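Local coordinates for protein 6-aminohexanoate-cyclic-dimer hydrolase (Arthrobacter sp., PDB 3A2Q) that hydrolyses the cyclic dimer of 6-aminohexanoate, a nylon-6 by-product, to the linear dimer, as a member of the amidase family, at residues R138-L143 and A157-L162; I177-C182 and G213-S218. The protein carries 1 engineered substitution. All coordinates share one frame; numbering follows the deposited sequence.

Contact 1 (R138-L143 and A157-L162); sequences RNPWNL and AVAAAL
Pro-140 and Trp-141 meet Ala-159 and Ala-160 where a tight turn lies against the C-terminal end of a helix, the backbones coming nearest at Pro-140 and Ala-160, with 6.2 Å between their CA atoms. Residues 139-142 form a type I beta turn, overlaid at its start by an Asx turn in which Asn-139 OD1 accepts from Trp-141 N at 2.9 Å. On the facing segment the helix ends in a Schellman motif: Leu-162 N bonds to Ala-157 O, Ala-161 N to Val-158 O, and Ala-161 takes positive phi (61°) as the C-prime residue.

No hydrogen bond crosses between the segments, and the closest pairs are van der Waals contacts. The proline ring presents CG to the methyl of Ala-160, CG to CB 4.1 Å, and slightly less closely to that of Ala-159. With CG anti to its carbonyl carbon (chi1 -62°), the Trp-141 indole swings past the turn until NE1 lies 4.2 Å from Ala-159 CB, an oblique approach. The indole N-H is spent on Cys-182 O, which probably helps to hold the ring in this orientation.

Around this patch, helix 24-42 packs on Ala-160 through Ile-42, and Asn-139 ND2 bonds to Val-181 O, so the turn bridges helices 152-159 and 176-182.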
loop_
_atom_site.group_PDB
_atom_site.type_symbol
_atom_site.label_atom_id
_atom_site.label_comp_id
_atom_site.label_asym_id
_atom_site.label_seq_id
_atom_site.Cartn_x
_atom_site.Cartn_y
_atom_site.Cartn_z
ATOM N N ARG A 138 7.249 -10.698 9.529
ATOM C CA ARG A 138 7.519 -10.020 10.786
ATOM C C ARG A 138 8.132 -8.640 10.614
ATOM O O ARG A 138 8.818 -8.368 9.630
ATOM C CB ARG A 138 8.420 -10.907 11.650
ATOM C CG ARG A 138 7.769 -12.248 11.989
ATOM C CD ARG A 138 8.719 -13.189 12.726
ATOM N NE ARG A 138 8.038 -14.405 13.176
ATOM C CZ ARG A 138 7.276 -14.487 14.263
ATOM N NH1 ARG A 138 7.087 -13.425 15.034
ATOM N NH2 ARG A 138 6.692 -15.634 14.580
ATOM N N ASN A 139 7.885 -7.777 11.595
ATOM C CA ASN A 139 8.364 -6.404 11.562
ATOM C C ASN A 139 9.849 -6.247 11.875
ATOM O O ASN A 139 10.323 -6.668 12.931
ATOM C CB ASN A 139 7.545 -5.559 12.537
ATOM C CG ASN A 139 7.572 -4.086 12.192
ATOM O OD1 ASN A 139 8.635 -3.497 12.030
ATOM N ND2 ASN A 139 6.391 -3.483 12.081
ATOM N N PRO A 140 10.606 -5.638 10.950
ATOM C CA PRO A 140 12.046 -5.415 11.123
ATOM C C PRO A 140 12.359 -4.593 12.376
ATOM O O PRO A 140 13.455 -4.684 12.932
ATOM C CB PRO A 140 12.445 -4.681 9.843
ATOM C CG PRO A 140 11.421 -5.146 8.839
ATOM C CD PRO A 140 10.150 -5.169 9.630
ATOM N N TRP A 141 11.397 -3.784 12.813
ATOM C CA TRP A 141 11.589 -2.954 13.996
ATOM C C TRP A 141 11.372 -3.755 15.278
ATOM O O TRP A 141 11.897 -3.400 16.329
ATOM C CB TRP A 141 10.637 -1.747 13.974
ATOM C CG TRP A 141 10.854 -0.824 12.807
ATOM C CD1 TRP A 141 10.406 -0.998 11.530
ATOM C CD2 TRP A 141 11.615 0.391 12.804
ATOM N NE1 TRP A 141 10.842 0.032 10.727
ATOM C CE2 TRP A 141 11.588 0.899 11.483
ATOM C CE3 TRP A 141 12.319 1.099 13.787
ATOM C CZ2 TRP A 141 12.241 2.085 11.119
ATOM C CZ3 TRP A 141 12.972 2.284 13.422
ATOM C CH2 TRP A 141 12.925 2.760 12.099
ATOM N N ASN A 142 10.589 -4.825 15.178
ATOM C CA ASN A 142 10.287 -5.700 16.310
ATOM C C ASN A 142 9.683 -6.984 15.738
ATOM O O ASN A 142 8.511 -7.015 15.373
ATOM C CB ASN A 142 9.282 -5.024 17.242
ATOM C CG ASN A 142 9.117 -5.761 18.544
ATOM O OD1 ASN A 142 9.050 -6.987 18.571
ATOM N ND2 ASN A 142 9.033 -5.013 19.639
ATOM N N LEU A 143 10.486 -8.042 15.682
ATOM C CA LEU A 143 10.058 -9.324 15.112
ATOM C C LEU A 143 8.798 -9.960 15.694
ATOM O O LEU A 143 8.207 -10.857 15.085
ATOM C CB LEU A 143 11.219 -10.318 15.166
ATOM C CG LEU A 143 12.458 -9.847 14.400
ATOM C CD1 LEU A 143 13.584 -10.859 14.554
ATOM C CD2 LEU A 143 12.104 -9.647 12.928
ATOM N N ALA A 157 9.971 -5.214 3.449
ATOM C CA ALA A 157 11.126 -5.338 2.568
ATOM C C ALA A 157 11.855 -4.009 2.431
ATOM O O ALA A 157 13.073 -3.943 2.581
ATOM C CB ALA A 157 10.688 -5.839 1.199
ATOM N N VAL A 158 11.108 -2.947 2.149
ATOM C CA VAL A 158 11.705 -1.628 2.000
ATOM C C VAL A 158 12.283 -1.119 3.320
ATOM O O VAL A 158 13.330 -0.480 3.343
ATOM C CB VAL A 158 10.670 -0.611 1.450
ATOM C CG1 VAL A 158 11.289 0.789 1.386
ATOM C CG2 VAL A 158 10.213 -1.050 0.064
ATOM N N ALA A 159 11.605 -1.420 4.421
ATOM C CA ALA A 159 12.069 -0.988 5.732
ATOM C C ALA A 159 13.395 -1.666 6.094
ATOM O O ALA A 159 14.207 -1.102 6.822
ATOM C CB ALA A 159 11.017 -1.306 6.782
ATOM N N ALA A 160 13.604 -2.871 5.573
ATOM C CA ALA A 160 14.821 -3.637 5.842
ATOM C C ALA A 160 15.849 -3.518 4.721
ATOM O O ALA A 160 16.828 -4.263 4.684
ATOM C CB ALA A 160 14.474 -5.097 6.068
ATOM N N ALA A 161 15.614 -2.586 3.806
ATOM C CA ALA A 161 16.516 -2.341 2.687
ATOM C C ALA A 161 16.723 -3.516 1.731
ATOM O O ALA A 161 17.785 -3.637 1.119
ATOM C CB ALA A 161 17.863 -1.855 3.210
ATOM N N LEU A 162 15.718 -4.377 1.589
ATOM C CA LEU A 162 15.842 -5.500 0.667
ATOM C C LEU A 162 15.680 -4.940 -0.749
ATOM O O LEU A 162 15.976 -5.609 -1.739
ATOM C CB LEU A 162 14.774 -6.559 0.950
ATOM C CG LEU A 162 14.644 -7.023 2.404
ATOM C CD1 LEU A 162 13.731 -8.239 2.463
ATOM C CD2 LEU A 162 16.012 -7.363 2.975
#

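Contact 2 (I177-C182 and G213-S218); sequences IPASVC and GLFARS
The phenyl ring of Phe-215 carries the whole contact, reaching from strand 211-216 to the side of helix 176-182 and pressing its far end against Pro-178 and Ala-179. Its CE1 touches the methyl of Ala-179, CE1 to CB 3.9 Å, and comes marginally nearer the backbone, with Ala-179 N 3.8 Å from CE1, at the ring's edge and near its plane. Alongside, CZ rests 4.0 Å from CB of Pro-178, which approaches the ring obliquely. No hydrogen bond crosses between the segments; the ring meets two side chains and one backbone nitrogen by van der Waals contact.

Phe-215 points toward the helix, and with CG anti to the carbonyl carbon (chi1 -77°) the ring crosses the gap between backbones whose nearest CA atoms, those of Ala-179 and Phe-215, remain 7.2 Å apart. Helix 152-159 adds further packing to the same ring through Ser-154 and Val-158.

Farther out, the strand is held on both sides by backbone bonds, Phe-215 pairing with Ala-166 of strand 165-170 and Leu-214 with Leu-187 of strand 185-188, while the side chains of Leu-214 and Ala-216 pack on helix 219-229. The contacting helix is supported in turn by helix 416-422, on which Ile-177 and Val-181 lean.

This is helix-on-sheet packing in the alpha/beta core of the amidase family, close behind the active site. The side chain of Pro-178 is about 5 Å from that of Ala-174, an engineered residue at the position of the probable acyl-ester nucleophile, and about 7 Å from that of Ser-150, probably part of the charge relay system.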
loop_
_atom_site.group_PDB
_atom_site.type_symbol
_atom_site.label_atom_id
_atom_site.label_comp_id
_atom_site.label_asym_id
_atom_site.label_seq_id
_atom_site.Cartn_x
_atom_site.Cartn_y
_atom_site.Cartn_z
ATOM N N ILE A 177 -1.077 1.477 5.339
ATOM C CA ILE A 177 -0.966 0.816 6.642
ATOM C C ILE A 177 0.413 0.175 6.834
ATOM O O ILE A 177 1.094 0.451 7.822
ATOM C CB ILE A 177 -2.108 -0.223 6.831
ATOM C CG1 ILE A 177 -3.448 0.519 6.899
ATOM C CG2 ILE A 177 -1.899 -1.015 8.122
ATOM C CD1 ILE A 177 -4.683 -0.352 6.816
ATOM N N PRO A 178 0.848 -0.689 5.898
ATOM C CA PRO A 178 2.169 -1.305 6.059
ATOM C C PRO A 178 3.278 -0.254 6.117
ATOM O O PRO A 178 4.288 -0.453 6.784
ATOM C CB PRO A 178 2.291 -2.205 4.830
ATOM C CG PRO A 178 0.866 -2.535 4.500
ATOM C CD PRO A 178 0.149 -1.236 4.723
ATOM N N ALA A 179 3.095 0.858 5.403
ATOM C CA ALA A 179 4.090 1.927 5.403
ATOM C C ALA A 179 4.158 2.552 6.792
ATOM O O ALA A 179 5.238 2.776 7.325
ATOM C CB ALA A 179 3.730 3.003 4.360
ATOM N N SER A 180 2.996 2.835 7.373
ATOM C CA SER A 180 2.938 3.425 8.708
ATOM C C SER A 180 3.599 2.494 9.731
ATOM O O SER A 180 4.458 2.904 10.518
ATOM C CB SER A 180 1.476 3.662 9.107
ATOM O OG SER A 180 1.370 4.140 10.444
ATOM N N VAL A 181 3.187 1.233 9.696
ATOM C CA VAL A 181 3.690 0.214 10.617
ATOM C C VAL A 181 5.171 -0.118 10.453
ATOM O O VAL A 181 5.840 -0.460 11.432
ATOM C CB VAL A 181 2.856 -1.083 10.465
ATOM C CG1 VAL A 181 3.492 -2.236 11.254
ATOM C CG2 VAL A 181 1.437 -0.826 10.921
ATOM N N CYS A 182 5.687 -0.002 9.228
ATOM C CA CYS A 182 7.086 -0.320 8.953
ATOM C C CYS A 182 8.029 0.868 8.797
ATOM O O CYS A 182 9.203 0.691 8.482
ATOM C CB CYS A 182 7.184 -1.210 7.714
ATOM S SG CYS A 182 6.391 -2.820 7.944
ATOM N N GLY A 213 -0.393 0.918 -5.512
ATOM C CA GLY A 213 0.353 1.928 -4.782
ATOM C C GLY A 213 1.858 1.758 -4.808
ATOM O O GLY A 213 2.376 0.811 -5.410
ATOM N N LEU A 214 2.557 2.658 -4.117
ATOM C CA LEU A 214 4.017 2.672 -4.117
ATOM C C LEU A 214 4.659 2.820 -2.746
ATOM O O LEU A 214 4.139 3.530 -1.877
ATOM C CB LEU A 214 4.494 3.821 -5.006
ATOM C CG LEU A 214 3.865 3.863 -6.401
ATOM C CD1 LEU A 214 4.110 5.226 -7.031
ATOM C CD2 LEU A 214 4.435 2.741 -7.254
ATOM N N PHE A 215 5.809 2.159 -2.585
ATOM C CA PHE A 215 6.598 2.173 -1.353
ATOM C C PHE A 215 7.995 2.708 -1.651
ATOM O O PHE A 215 8.579 2.363 -2.671
ATOM C CB PHE A 215 6.779 0.753 -0.804
ATOM C CG PHE A 215 5.581 0.200 -0.104
ATOM C CD1 PHE A 215 5.252 0.625 1.182
ATOM C CD2 PHE A 215 4.800 -0.775 -0.712
ATOM C CE1 PHE A 215 4.157 0.081 1.856
ATOM C CE2 PHE A 215 3.702 -1.327 -0.049
ATOM C CZ PHE A 215 3.382 -0.898 1.236
ATOM N N ALA A 216 8.527 3.521 -0.741
ATOM C CA ALA A 216 9.873 4.085 -0.859
ATOM C C ALA A 216 10.287 4.701 0.481
ATOM O O ALA A 216 9.498 4.748 1.424
ATOM C CB ALA A 216 9.915 5.147 -1.963
ATOM N N ARG A 217 11.530 5.168 0.573
ATOM C CA ARG A 217 11.992 5.793 1.803
ATOM C C ARG A 217 12.200 7.301 1.636
ATOM O O ARG A 217 12.569 7.997 2.582
ATOM C CB ARG A 217 13.281 5.124 2.304
ATOM C CG ARG A 217 13.083 3.686 2.786
ATOM C CD ARG A 217 14.292 3.199 3.573
ATOM N NE ARG A 217 15.507 3.247 2.770
ATOM C CZ ARG A 217 15.866 2.322 1.885
ATOM N NH1 ARG A 217 15.110 1.251 1.682
ATOM N NH2 ARG A 217 16.976 2.482 1.185
ATOM N N SER A 218 11.958 7.808 0.430
ATOM C CA SER A 218 12.095 9.240 0.180
ATOM C C SER A 218 10.931 9.724 -0.674
ATOM O O SER A 218 10.358 8.960 -1.450
ATOM C CB SER A 218 13.412 9.554 -0.536
ATOM O OG SER A 218 13.402 9.063 -1.864
#

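Followed from the N terminus, the two contacts come in series, neither enclosing the other. Contact 1 closes a short loop of 13 residues that includes most of helix 152-159; strand 165-170 comes next, and contact 2 then closes a 30-residue loop holding strand 185-188 and helix 202-207. Although separate along the chain, they touch in space, their centres 11 Å apart. Val-158 bonds through its carbonyl O to Arg-217 NH1 at 3.0 Å, and Ala-159 CB packs close to Cys-182 O. Together they illustrate how two loop closures in series can be brought side by side, tying the 138-143 turn, helices 152-159 and 176-182, and inner strand 211-216 into one core.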